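Local coordinates for protein putative polyprenyl synthetase (Streptomyces coelicolor, PDB 3NF2) that probably condenses isoprenoid diphosphates into longer polyprenyl chains, as a metal-dependent (magnesium) prenyltransferase of the FPP/GGPP synthase family, at residues A[224-227]-A[228-232]; A[301-304]-A[305-309]; A[27-30]-A[31-34]; A[92-95]-A[96-99]. All coordinates share one frame; numbering follows the deposited sequence.

Contact 1: residues A[224-227]-A[228-232]; sequences DDLL and GIWGD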
ATOM      1  N   ASP A 224     -20.093 -15.933  -9.198  1.00 42.23           N
ATOM      2  CA  ASP A 224     -18.711 -16.436  -9.152  1.00 46.49           C
ATOM      3  C   ASP A 224     -18.555 -17.648  -8.235  1.00 39.37           C
ATOM      4  O   ASP A 224     -17.880 -18.614  -8.573  1.00 42.31           O
ATOM      5  CB  ASP A 224     -17.749 -15.344  -8.682  1.00 54.60           C
ATOM      6  CG  ASP A 224     -16.772 -14.925  -9.750  1.00 62.73           C
ATOM      7  OD1 ASP A 224     -16.201 -15.805 -10.429  1.00 68.38           O
ATOM      8  OD2 ASP A 224     -16.553 -13.706  -9.891  1.00 76.06           O
ATOM      9  N   ASP A 225     -19.204 -17.592  -7.082  1.00 37.19           N
ATOM     10  CA  ASP A 225     -19.244 -18.728  -6.165  1.00 40.04           C
ATOM     11  C   ASP A 225     -19.979 -19.948  -6.726  1.00 42.96           C
ATOM     12  O   ASP A 225     -19.588 -21.084  -6.453  1.00 42.42           O
ATOM     13  CB  ASP A 225     -19.878 -18.311  -4.845  1.00 34.09           C
ATOM     14  CG  ASP A 225     -19.016 -17.350  -4.067  1.00 32.16           C
ATOM     15  OD1 ASP A 225     -17.866 -17.093  -4.494  1.00 36.39           O
ATOM     16  OD2 ASP A 225     -19.500 -16.844  -3.035  1.00 38.17           O
ATOM     17  N   LEU A 226     -21.048 -19.718  -7.486  1.00 41.72           N
ATOM     18  CA  LEU A 226     -21.744 -20.832  -8.146  1.00 40.66           C
ATOM     19  C   LEU A 226     -20.878 -21.454  -9.226  1.00 43.76           C
ATOM     20  O   LEU A 226     -20.816 -22.678  -9.334  1.00 50.91           O
ATOM     21  CB  LEU A 226     -23.088 -20.399  -8.728  1.00 37.64           C
ATOM     22  CG  LEU A 226     -24.219 -20.048  -7.755  1.00 37.94           C
ATOM     23  CD1 LEU A 226     -25.321 -19.312  -8.495  1.00 38.75           C
ATOM     24  CD2 LEU A 226     -24.772 -21.286  -7.031  1.00 30.39           C
ATOM     25  N   LEU A 227     -20.186 -20.613  -9.998  1.00 48.34           N
ATOM     26  CA  LEU A 227     -19.307 -21.095 -11.063  1.00 45.84           C
ATOM     27  C   LEU A 227     -18.024 -21.721 -10.528  1.00 46.19           C
ATOM     28  O   LEU A 227     -17.446 -22.590 -11.179  1.00 46.33           O
ATOM     29  CB  LEU A 227     -18.945 -19.974 -12.049  1.00 53.50           C
ATOM     30  CG  LEU A 227     -19.989 -19.149 -12.826  1.00 68.45           C
ATOM     31  CD1 LEU A 227     -19.286 -18.231 -13.842  1.00 66.09           C
ATOM     32  CD2 LEU A 227     -21.077 -19.994 -13.519  1.00 73.47           C
ATOM     33  N   GLY A 228     -17.557 -21.269  -9.363  1.00 45.97           N
ATOM     34  CA  GLY A 228     -16.372 -21.873  -8.737  1.00 42.49           C
ATOM     35  C   GLY A 228     -16.568 -23.342  -8.369  1.00 44.68           C
ATOM     36  O   GLY A 228     -15.629 -24.134  -8.408  1.00 48.39           O
ATOM     37  N   ILE A 229     -17.793 -23.713  -8.015  1.00 47.82           N
ATOM     38  CA  ILE A 229     -18.110 -25.123  -7.792  1.00 50.16           C
ATOM     39  C   ILE A 229     -18.681 -25.827  -9.037  1.00 47.99           C
ATOM     40  O   ILE A 229     -18.075 -26.755  -9.548  1.00 48.49           O
ATOM     41  CB  ILE A 229     -19.040 -25.331  -6.580  1.00 50.97           C
ATOM     42  CG1 ILE A 229     -18.454 -24.651  -5.330  1.00 44.09           C
ATOM     43  CG2 ILE A 229     -19.279 -26.838  -6.349  1.00 46.59           C
ATOM     44  CD1 ILE A 229     -19.458 -24.441  -4.207  1.00 32.94           C
ATOM     45  N   TRP A 230     -19.829 -25.380  -9.540  1.00 51.23           N
ATOM     46  CA  TRP A 230     -20.513 -26.139 -10.606  1.00 53.40           C
ATOM     47  C   TRP A 230     -20.185 -25.777 -12.051  1.00 53.90           C
ATOM     48  O   TRP A 230     -20.830 -26.282 -12.969  1.00 50.29           O
ATOM     49  CB  TRP A 230     -22.020 -26.106 -10.398  1.00 49.19           C
ATOM     50  CG  TRP A 230     -22.415 -26.850  -9.182  1.00 46.10           C
ATOM     51  CD1 TRP A 230     -22.575 -28.203  -9.063  1.00 36.20           C
ATOM     52  CD2 TRP A 230     -22.689 -26.294  -7.892  1.00 45.50           C
ATOM     53  NE1 TRP A 230     -22.945 -28.522  -7.776  1.00 49.13           N
ATOM     54  CE2 TRP A 230     -23.022 -27.370  -7.036  1.00 44.58           C
ATOM     55  CE3 TRP A 230     -22.688 -24.988  -7.376  1.00 42.00           C
ATOM     56  CZ2 TRP A 230     -23.352 -27.184  -5.694  1.00 39.40           C
ATOM     57  CZ3 TRP A 230     -23.018 -24.804  -6.037  1.00 43.78           C
ATOM     58  CH2 TRP A 230     -23.339 -25.901  -5.209  1.00 42.40           C
ATOM     59  N   GLY A 231     -19.181 -24.924 -12.246  1.00 57.14           N
ATOM     60  CA  GLY A 231     -18.806 -24.457 -13.575  1.00 59.61           C
ATOM     61  C   GLY A 231     -18.106 -25.502 -14.419  1.00 66.05           C
ATOM     62  O   GLY A 231     -17.301 -26.290 -13.915  1.00 63.74           O
ATOM     63  N   ASP A 232     -18.424 -25.496 -15.712  1.00 71.46           N
ATOM     64  CA  ASP A 232     -17.844 -26.413 -16.684  1.00 76.27           C
ATOM     65  C   ASP A 232     -16.469 -25.885 -17.100  1.00 77.00           C
ATOM     66  O   ASP A 232     -16.356 -24.710 -17.449  1.00 77.16           O
ATOM     67  CB  ASP A 232     -18.787 -26.512 -17.892  1.00 79.36           C
ATOM     68  CG  ASP A 232     -18.271 -27.445 -18.985  1.00 86.05           C
ATOM     69  OD1 ASP A 232     -17.686 -28.508 -18.670  1.00 82.47           O
ATOM     70  OD2 ASP A 232     -18.479 -27.114 -20.174  1.00 86.16           O
TER
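Leu226 and Trp230, one helical turn apart, meet through a methyl group and the benzene part of an indole: CD2 of Leu226 lies 4.1 Å from CZ3 of Trp230, the two side chains crossing at a slant. Because CG of Trp230 stands beside its own backbone N (chi1 -67°), the ring reaches back along the helix, and its CE3 comes within 3.6 Å of Leu226 O, which sits at the ring edge close to its plane. Ile229 CG2 packs on one face of the indole over its centre, and Arg301 adds a cation-pi contact. Across the two segments the hydrogen bonds are all between backbone atoms. Trp230 N gives 2.9 Å to Leu226 O, and Gly228 N lies 2.8 Å from Asp224 O. The last bond, Gly231 N to Leu227 O, is weak, and the same oxygen takes a CA-H contact from Gly231 CA at 3.3 Å as the chain leaves the helix; Asp232 then occupies the N-cap position of helix 233-236. Outside the turn, Gln221 and the backbone N of Leu251 hold the two carboxylate oxygens of Asp225. The Asp224-Asp225 pair near the end of helix 203-230 corresponds in sequence to what is probably the second aspartate-rich motif of trans-prenyltransferases, Gly228 standing where relatives have the third aspartate.

Contact 2: residues A[301-304]-A[305-309]; sequences REWT and ADEAR. With SO4 (sulfate ion), chain F.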
ATOM      1  N   ARG A 301     -26.730 -24.265  -3.015  1.00 48.74           N
ATOM      2  CA  ARG A 301     -26.746 -23.760  -4.386  1.00 50.22           C
ATOM      3  C   ARG A 301     -27.940 -22.850  -4.645  1.00 52.27           C
ATOM      4  O   ARG A 301     -27.780 -21.717  -5.115  1.00 52.56           O
ATOM      5  CB  ARG A 301     -26.795 -24.924  -5.362  1.00 47.69           C
ATOM      6  CG  ARG A 301     -26.736 -24.519  -6.807  1.00 45.23           C
ATOM      7  CD  ARG A 301     -26.729 -25.742  -7.670  1.00 38.46           C
ATOM      8  NE  ARG A 301     -26.242 -25.462  -9.010  1.00 44.54           N
ATOM      9  CZ  ARG A 301     -26.029 -26.398  -9.924  1.00 41.95           C
ATOM     10  NH1 ARG A 301     -26.259 -27.667  -9.626  1.00 39.69           N
ATOM     11  NH2 ARG A 301     -25.565 -26.069 -11.122  1.00 40.89           N
ATOM     12  N   GLU A 302     -29.124 -23.361  -4.318  1.00 48.53           N
ATOM     13  CA  GLU A 302     -30.372 -22.632  -4.474  1.00 45.39           C
ATOM     14  C   GLU A 302     -30.347 -21.303  -3.741  1.00 47.69           C
ATOM     15  O   GLU A 302     -30.685 -20.270  -4.328  1.00 46.22           O
ATOM     16  CB  GLU A 302     -31.555 -23.481  -3.985  1.00 50.59           C
ATOM     17  CG  GLU A 302     -32.924 -22.819  -4.156  1.00 58.26           C
ATOM     18  CD  GLU A 302     -33.276 -22.519  -5.619  1.00 66.83           C
ATOM     19  OE1 GLU A 302     -32.929 -23.326  -6.509  1.00 61.17           O
ATOM     20  OE2 GLU A 302     -33.908 -21.472  -5.877  1.00 69.26           O
ATOM     21  N   TRP A 303     -29.931 -21.328  -2.470  1.00 40.39           N
ATOM     22  CA  TRP A 303     -29.855 -20.111  -1.674  1.00 42.63           C
ATOM     23  C   TRP A 303     -28.963 -19.054  -2.327  1.00 43.00           C
ATOM     24  O   TRP A 303     -29.280 -17.861  -2.283  1.00 46.11           O
ATOM     25  CB  TRP A 303     -29.370 -20.387  -0.249  1.00 37.69           C
ATOM     26  CG  TRP A 303     -29.563 -19.195   0.636  1.00 36.33           C
ATOM     27  CD1 TRP A 303     -30.678 -18.883   1.350  1.00 39.71           C
ATOM     28  CD2 TRP A 303     -28.625 -18.131   0.866  1.00 41.53           C
ATOM     29  NE1 TRP A 303     -30.491 -17.695   2.039  1.00 41.22           N
ATOM     30  CE2 TRP A 303     -29.241 -17.212   1.748  1.00 42.72           C
ATOM     31  CE3 TRP A 303     -27.322 -17.866   0.410  1.00 40.27           C
ATOM     32  CZ2 TRP A 303     -28.598 -16.057   2.194  1.00 40.82           C
ATOM     33  CZ3 TRP A 303     -26.687 -16.714   0.844  1.00 41.02           C
ATOM     34  CH2 TRP A 303     -27.328 -15.826   1.735  1.00 42.34           C
ATOM     35  N   THR A 304     -27.868 -19.497  -2.937  1.00 40.75           N
ATOM     36  CA  THR A 304     -26.904 -18.579  -3.544  1.00 43.64           C
ATOM     37  C   THR A 304     -27.414 -18.011  -4.887  1.00 47.45           C
ATOM     38  O   THR A 304     -27.144 -16.847  -5.215  1.00 50.58           O
ATOM     39  CB  THR A 304     -25.513 -19.229  -3.688  1.00 42.52           C
ATOM     40  OG1 THR A 304     -25.130 -19.808  -2.434  1.00 40.08           O
ATOM     41  CG2 THR A 304     -24.459 -18.195  -4.116  1.00 40.59           C
ATOM     42  N   ALA A 305     -28.158 -18.815  -5.643  1.00 45.78           N
ATOM     43  CA  ALA A 305     -28.822 -18.322  -6.868  1.00 50.47           C
ATOM     44  C   ALA A 305     -29.896 -17.293  -6.533  1.00 48.74           C
ATOM     45  O   ALA A 305     -30.008 -16.276  -7.212  1.00 54.92           O
ATOM     46  CB  ALA A 305     -29.406 -19.469  -7.694  1.00 46.79           C
ATOM     47  N   ASP A 306     -30.656 -17.548  -5.468  1.00 53.03           N
ATOM     48  CA  ASP A 306     -31.648 -16.589  -4.970  1.00 55.51           C
ATOM     49  C   ASP A 306     -31.016 -15.306  -4.444  1.00 55.43           C
ATOM     50  O   ASP A 306     -31.603 -14.228  -4.571  1.00 53.89           O
ATOM     51  CB  ASP A 306     -32.514 -17.203  -3.874  1.00 57.12           C
ATOM     52  CG  ASP A 306     -33.340 -18.379  -4.366  1.00 69.50           C
ATOM     53  OD1 ASP A 306     -33.424 -18.586  -5.598  1.00 65.10           O
ATOM     54  OD2 ASP A 306     -33.907 -19.096  -3.511  1.00 77.78           O
ATOM     55  N   GLU A 307     -29.835 -15.424  -3.839  1.00 56.01           N
ATOM     56  CA  GLU A 307     -29.099 -14.239  -3.401  1.00 53.81           C
ATOM     57  C   GLU A 307     -28.622 -13.406  -4.573  1.00 48.32           C
ATOM     58  O   GLU A 307     -28.746 -12.190  -4.536  1.00 42.26           O
ATOM     59  CB  GLU A 307     -27.928 -14.590  -2.492  1.00 52.80           C
ATOM     60  CG  GLU A 307     -28.228 -14.238  -1.061  1.00 62.27           C
ATOM     61  CD  GLU A 307     -28.030 -12.771  -0.726  1.00 61.22           C
ATOM     62  OE1 GLU A 307     -27.039 -12.180  -1.192  1.00 58.06           O
ATOM     63  OE2 GLU A 307     -28.861 -12.217   0.026  1.00 71.15           O
ATOM     64  N   ALA A 308     -28.096 -14.078  -5.600  1.00 45.77           N
ATOM     65  CA  ALA A 308     -27.677 -13.431  -6.839  1.00 48.32           C
ATOM     66  C   ALA A 308     -28.824 -12.628  -7.433  1.00 51.66           C
ATOM     67  O   ALA A 308     -28.674 -11.440  -7.702  1.00 47.61           O
ATOM     68  CB  ALA A 308     -27.165 -14.467  -7.843  1.00 44.40           C
ATOM     69  N   ARG A 309     -29.971 -13.291  -7.604  1.00 59.41           N
ATOM     70  CA  ARG A 309     -31.203 -12.673  -8.113  1.00 57.52           C
ATOM     71  C   ARG A 309     -31.661 -11.499  -7.254  1.00 53.86           C
ATOM     72  O   ARG A 309     -31.985 -10.439  -7.783  1.00 56.56           O
ATOM     73  CB  ARG A 309     -32.304 -13.731  -8.256  1.00 62.17           C
ATOM     74  CG  ARG A 309     -33.751 -13.212  -8.266  1.00 69.16           C
ATOM     75  CD  ARG A 309     -34.727 -14.218  -8.887  1.00 82.80           C
ATOM     76  NE  ARG A 309     -34.532 -15.591  -8.412  1.00 92.53           N
ATOM     77  CZ  ARG A 309     -34.140 -16.612  -9.178  1.00 98.82           C
ATOM     78  NH1 ARG A 309     -33.987 -17.817  -8.644  1.00 98.01           N
ATOM     79  NH2 ARG A 309     -33.901 -16.434 -10.475  1.00 97.49           N
TER
HETATM   80  S   SO4 F   5     -25.369 -29.234 -13.051  1.00102.27           S
HETATM   81  O1  SO4 F   5     -25.242 -27.784 -13.162  1.00 97.14           O
HETATM   82  O2  SO4 F   5     -24.088 -29.865 -13.363  1.00103.41           O
HETATM   83  O3  SO4 F   5     -25.757 -29.586 -11.688  1.00100.66           O
HETATM   84  O4  SO4 F   5     -26.391 -29.699 -13.987  1.00103.74           O
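Trp303 spreads one face of its indole beneath the CG methylene of Glu307, a CH-pi contact in which CG stands 3.6 Å from the centroid of the six-membered ring and is displaced toward the rim. The two side chains run alongside each other in the same direction, and the Glu307 carboxylate plane is only 17° from that of the ring. Trp303 reaches this place with CG anti to the backbone N (chi1 -168°). Elsewhere on the same turn two acids come together: Glu302 OE2 is 2.9 Å from Asp306 OD1, a close approach of like charges that may raise the affinity of one carboxylate for a proton. Arg309 probably offsets part of this charge, its NH1 forming a salt bridge of 3.2 Å with Asp306 OD1 while staying 4.6 Å from Glu302 OE2. Replacing Asp306 by an alanine would probably leave Arg309 without its charged mate and its guanidinium freer to turn. The extended Arg301 grips a sulfate, probably from the crystallisation liquor, through its guanidinium edge, NH2 to O1 at 2.7 Å and NH1 to O3 at 2.9 Å, both bonds nearly straight; NH1 also pairs with Glu296. Helix 300-319 lies here against helix 203-230 through Thr304 and Ala308, against helix 251-259 through Trp303 and Thr304, and against helix 173-198 through Trp303 and Glu307.

Contact 3: residues A[27-30]-A[31-34]; sequences LAPP and MDTV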
ATOM      1  N   LEU A  27       7.259   3.359 -14.135  1.00 52.93           N
ATOM      2  CA  LEU A  27       7.761   3.024 -12.797  1.00 51.68           C
ATOM      3  C   LEU A  27       9.265   2.743 -12.807  1.00 49.60           C
ATOM      4  O   LEU A  27       9.796   2.155 -13.748  1.00 50.42           O
ATOM      5  CB  LEU A  27       7.037   1.799 -12.233  1.00 50.70           C
ATOM      6  CG  LEU A  27       5.546   1.762 -11.897  1.00 47.90           C
ATOM      7  CD1 LEU A  27       5.169   0.305 -11.631  1.00 48.78           C
ATOM      8  CD2 LEU A  27       5.200   2.616 -10.693  1.00 38.80           C
ATOM      9  N   ALA A  28       9.937   3.147 -11.739  1.00 53.38           N
ATOM     10  CA  ALA A  28      11.377   2.954 -11.603  1.00 53.93           C
ATOM     11  C   ALA A  28      11.741   1.455 -11.622  1.00 51.96           C
ATOM     12  O   ALA A  28      11.051   0.650 -10.999  1.00 45.88           O
ATOM     13  CB  ALA A  28      11.865   3.620 -10.320  1.00 43.06           C
ATOM     14  N   PRO A  29      12.794   1.077 -12.378  1.00 56.31           N
ATOM     15  CA  PRO A  29      13.305  -0.309 -12.419  1.00 56.97           C
ATOM     16  C   PRO A  29      13.637  -0.881 -11.032  1.00 59.72           C
ATOM     17  O   PRO A  29      14.186  -0.162 -10.197  1.00 65.49           O
ATOM     18  CB  PRO A  29      14.576  -0.170 -13.254  1.00 59.16           C
ATOM     19  CG  PRO A  29      14.234   0.933 -14.222  1.00 58.00           C
ATOM     20  CD  PRO A  29      13.436   1.925 -13.403  1.00 54.17           C
ATOM     21  N   PRO A  30      13.307  -2.167 -10.774  1.00 60.95           N
ATOM     22  CA  PRO A  30      12.731  -3.185 -11.663  1.00 58.65           C
ATOM     23  C   PRO A  30      11.197  -3.214 -11.688  1.00 55.83           C
ATOM     24  O   PRO A  30      10.617  -4.110 -12.309  1.00 54.07           O
ATOM     25  CB  PRO A  30      13.228  -4.486 -11.036  1.00 58.16           C
ATOM     26  CG  PRO A  30      13.221  -4.191  -9.562  1.00 58.24           C
ATOM     27  CD  PRO A  30      13.531  -2.710  -9.417  1.00 59.73           C
ATOM     28  N   MET A  31      10.557  -2.245 -11.031  1.00 52.32           N
ATOM     29  CA  MET A  31       9.100  -2.261 -10.831  1.00 46.21           C
ATOM     30  C   MET A  31       8.294  -2.249 -12.127  1.00 45.81           C
ATOM     31  O   MET A  31       7.231  -2.846 -12.186  1.00 46.62           O
ATOM     32  CB  MET A  31       8.642  -1.128  -9.903  1.00 46.51           C
ATOM     33  CG  MET A  31       9.379  -1.079  -8.562  1.00 33.24           C
ATOM     34  SD  MET A  31       8.576  -0.024  -7.347  1.00 30.06           S
ATOM     35  CE  MET A  31       8.962   1.570  -8.040  1.00 28.87           C
ATOM     36  N   ASP A  32       8.814  -1.602 -13.168  1.00 46.02           N
ATOM     37  CA  ASP A  32       8.127  -1.570 -14.463  1.00 45.82           C
ATOM     38  C   ASP A  32       8.064  -2.953 -15.126  1.00 47.68           C
ATOM     39  O   ASP A  32       7.029  -3.319 -15.673  1.00 45.46           O
ATOM     40  CB  ASP A  32       8.747  -0.526 -15.409  1.00 42.58           C
ATOM     41  CG  ASP A  32      10.221  -0.778 -15.691  1.00 43.56           C
ATOM     42  OD1 ASP A  32      10.913  -1.394 -14.854  1.00 56.17           O
ATOM     43  OD2 ASP A  32      10.695  -0.356 -16.758  1.00 44.43           O
ATOM     44  N   THR A  33       9.155  -3.721 -15.048  1.00 48.02           N
ATOM     45  CA  THR A  33       9.193  -5.054 -15.651  1.00 45.47           C
ATOM     46  C   THR A  33       8.441  -6.077 -14.813  1.00 44.24           C
ATOM     47  O   THR A  33       7.745  -6.939 -15.351  1.00 48.84           O
ATOM     48  CB  THR A  33      10.641  -5.553 -15.956  1.00 48.03           C
ATOM     49  OG1 THR A  33      11.433  -5.569 -14.756  1.00 46.78           O
ATOM     50  CG2 THR A  33      11.309  -4.660 -16.999  1.00 45.53           C
ATOM     51  N   VAL A  34       8.569  -5.974 -13.497  1.00 45.19           N
ATOM     52  CA  VAL A  34       7.881  -6.896 -12.594  1.00 41.32           C
ATOM     53  C   VAL A  34       6.357  -6.727 -12.679  1.00 42.94           C
ATOM     54  O   VAL A  34       5.613  -7.719 -12.674  1.00 39.80           O
ATOM     55  CB  VAL A  34       8.405  -6.748 -11.150  1.00 41.55           C
ATOM     56  CG1 VAL A  34       7.581  -7.569 -10.181  1.00 44.72           C
ATOM     57  CG2 VAL A  34       9.864  -7.176 -11.083  1.00 29.54           C
TER
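Met31 curls round the carbonyl of Ala28, so that its side chain fills the hollow made by the turn before helix 31-38. Its CB is 3.2 Å from Ala28 O, and the bend at the sulfur (chi3 -72°) swings the terminal methyl back until CE lies 4.2 Å from Ala28 CB. Leu27 is the matching bump: its CB packs 4.1 Å from Met31 CB, and its CD1 continues along the Met31 backbone. Across the turn, Asp32 CB pushes to within 3.3 Å of Leu27 O; with CG placed between its own backbone N and carbonyl carbon (chi1 59°), the carboxylate is turned over the chain, OD1 meeting Pro29 CA at 3.6 Å and accepting a weak bond from Thr33 N. The Pro30 ring, entered through a cis peptide bond, sits beside Val34, with CB 4.3 Å from Val34 CG2. Outside the turn, Met31 touches Leu120 and Ala124 of helix 115-134 and Asp157 of the second subunit, and an alanine in its place would probably open a gap among Leu27, Ala28 and that helix. Bonds at the helix start fix the shape: Met31 N uses an in-plane lone pair of Ala28 O, while Pro30 O accepts from both Thr33 OG1 and Val34 N. Pro30, at the N-cap position, has no N-H to satisfy, and the helix start combines a gripped carbonyl with apolar packing at the dimer interface.

Contact 4: residues A[92-95]-A[96-99]; sequences LHDD and LMDG
Met97 N donates 2.9 Å to His93 O near the end of helix 77-98, in the stretch that carries Asp94, Asp95 and Asp98, the DDxxD pattern of the first aspartate-rich motif in this family, which in relatives binds magnesium and the allylic diphosphate. The next carbonyl, Asp94 O, is taken by Asp98 N at 2.8 Å, whereas the bond from Leu96 N to Leu92 O is weak and long. Gly99, the first residue to leave helical backbone angles, forms a Schellman motif, its positive phi of 72° suiting glycine and its N donating to Leu96 O at 3.2 Å. Side-chain partners lie mostly beyond this turn. Both imidazole nitrogens of His93 are paired, ND1 with Asp123 of the second subunit and NE2 with Ile119 O of the same chain, which fixes the rotation of the ring. Asp95 forms a salt bridge with Arg103, and Asp98 OD1 accepts from Gln159; a sulfate lies by the Asp98 side chain, nearest atoms about 3 Å apart. Asp94 OD2 has a weak bond from Ser90. Met97 bends at its sulfur (chi3 -97°), setting CE 3.8 Å from His93 CB and 3.5 Å from Asp94 OD1.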
ATOM      1  N   LEU A  92      -1.663  -8.707  -6.126  1.00 47.66           N
ATOM      2  CA  LEU A  92      -0.246  -8.916  -5.851  1.00 43.90           C
ATOM      3  C   LEU A  92      -0.007  -9.270  -4.389  1.00 43.32           C
ATOM      4  O   LEU A  92       0.672 -10.243  -4.082  1.00 39.09           O
ATOM      5  CB  LEU A  92       0.553  -7.663  -6.226  1.00 41.51           C
ATOM      6  CG  LEU A  92       0.849  -7.468  -7.714  1.00 46.57           C
ATOM      7  CD1 LEU A  92       1.198  -6.029  -8.009  1.00 50.08           C
ATOM      8  CD2 LEU A  92       1.966  -8.384  -8.170  1.00 41.11           C
ATOM      9  N   HIS A  93      -0.600  -8.482  -3.502  1.00 36.78           N
ATOM     10  CA  HIS A  93      -0.479  -8.691  -2.070  1.00 42.51           C
ATOM     11  C   HIS A  93      -1.293  -9.870  -1.558  1.00 39.17           C
ATOM     12  O   HIS A  93      -0.784 -10.656  -0.759  1.00 38.89           O
ATOM     13  CB  HIS A  93      -0.860  -7.415  -1.320  1.00 37.55           C
ATOM     14  CG  HIS A  93       0.167  -6.333  -1.421  1.00 32.23           C
ATOM     15  ND1 HIS A  93       0.131  -5.202  -0.636  1.00 38.11           N
ATOM     16  CD2 HIS A  93       1.270  -6.217  -2.200  1.00 27.94           C
ATOM     17  CE1 HIS A  93       1.159  -4.431  -0.936  1.00 33.23           C
ATOM     18  NE2 HIS A  93       1.862  -5.023  -1.883  1.00 36.11           N
ATOM     19  N   ASP A  94      -2.545  -9.997  -2.009  1.00 38.21           N
ATOM     20  CA  ASP A  94      -3.378 -11.136  -1.584  1.00 41.50           C
ATOM     21  C   ASP A  94      -2.766 -12.480  -1.971  1.00 38.73           C
ATOM     22  O   ASP A  94      -2.769 -13.401  -1.164  1.00 43.28           O
ATOM     23  CB  ASP A  94      -4.815 -11.046  -2.098  1.00 41.64           C
ATOM     24  CG  ASP A  94      -5.587  -9.874  -1.508  1.00 47.94           C
ATOM     25  OD1 ASP A  94      -5.054  -9.166  -0.622  1.00 45.65           O
ATOM     26  OD2 ASP A  94      -6.731  -9.647  -1.958  1.00 43.27           O
ATOM     27  N   ASP A  95      -2.220 -12.576  -3.180  1.00 41.96           N
ATOM     28  CA  ASP A  95      -1.581 -13.817  -3.638  1.00 45.44           C
ATOM     29  C   ASP A  95      -0.396 -14.211  -2.771  1.00 49.43           C
ATOM     30  O   ASP A  95      -0.192 -15.398  -2.494  1.00 53.07           O
ATOM     31  CB  ASP A  95      -1.131 -13.711  -5.097  1.00 46.33           C
ATOM     32  CG  ASP A  95      -2.293 -13.804  -6.088  1.00 53.71           C
ATOM     33  OD1 ASP A  95      -3.414 -14.188  -5.691  1.00 51.33           O
ATOM     34  OD2 ASP A  95      -2.076 -13.492  -7.279  1.00 58.92           O
ATOM     35  N   LEU A  96       0.373 -13.215  -2.336  1.00 45.00           N
ATOM     36  CA  LEU A  96       1.513 -13.467  -1.481  1.00 45.70           C
ATOM     37  C   LEU A  96       1.052 -13.900  -0.095  1.00 49.76           C
ATOM     38  O   LEU A  96       1.554 -14.892   0.452  1.00 49.98           O
ATOM     39  CB  LEU A  96       2.416 -12.236  -1.400  1.00 43.76           C
ATOM     40  CG  LEU A  96       3.636 -12.331  -0.473  1.00 41.61           C
ATOM     41  CD1 LEU A  96       4.495 -13.608  -0.700  1.00 38.66           C
ATOM     42  CD2 LEU A  96       4.470 -11.099  -0.656  1.00 39.01           C
ATOM     43  N   MET A  97       0.087 -13.162   0.451  1.00 50.39           N
ATOM     44  CA  MET A  97      -0.495 -13.460   1.756  1.00 48.32           C
ATOM     45  C   MET A  97      -1.138 -14.853   1.792  1.00 51.87           C
ATOM     46  O   MET A  97      -1.069 -15.541   2.805  1.00 55.03           O
ATOM     47  CB  MET A  97      -1.531 -12.392   2.135  1.00 48.05           C
ATOM     48  CG  MET A  97      -0.936 -11.054   2.549  1.00 42.52           C
ATOM     49  SD  MET A  97      -2.156  -9.899   3.190  1.00 33.23           S
ATOM     50  CE  MET A  97      -2.511  -8.931   1.753  1.00 33.16           C
ATOM     51  N   ASP A  98      -1.754 -15.258   0.682  1.00 50.12           N
ATOM     52  CA  ASP A  98      -2.468 -16.534   0.603  1.00 50.32           C
ATOM     53  C   ASP A  98      -1.542 -17.693   0.226  1.00 50.89           C
ATOM     54  O   ASP A  98      -1.916 -18.857   0.342  1.00 55.03           O
ATOM     55  CB  ASP A  98      -3.631 -16.451  -0.405  1.00 44.97           C
ATOM     56  CG  ASP A  98      -4.732 -15.488   0.032  1.00 49.00           C
ATOM     57  OD1 ASP A  98      -4.690 -14.979   1.182  1.00 41.53           O
ATOM     58  OD2 ASP A  98      -5.658 -15.243  -0.784  1.00 52.07           O
ATOM     59  N   GLY A  99      -0.342 -17.371  -0.234  1.00 53.59           N
ATOM     60  CA  GLY A  99       0.612 -18.388  -0.647  1.00 57.42           C
ATOM     61  C   GLY A  99       0.235 -19.064  -1.955  1.00 59.38           C
ATOM     62  O   GLY A  99       0.697 -20.171  -2.236  1.00 61.42           O
TER

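How the contacts relate
Along the chain come contact 3, at the loop leading into helix 31-38, contact 4 on helix 77-98, contact 1 at the end of helix 203-230 and contact 2 on helix 300-319 of a mainly helical fold. Contacts 1 and 2, centres about 12 Å apart, touch where Trp230 CH2 meets Arg301 CB at 3.6 Å. Contacts 3 and 4 lie about 19 Å apart between centres and both reach the second subunit, at the dimer interface. The two aspartate-rich stretches, contacts 4 and 1, have centres about 22 Å and nearest atoms about 13 Å apart, consistent with their lining one active-site cavity, as in relatives. Contacts 2 and 3 are the most distant pair, centres about 43 Å apart.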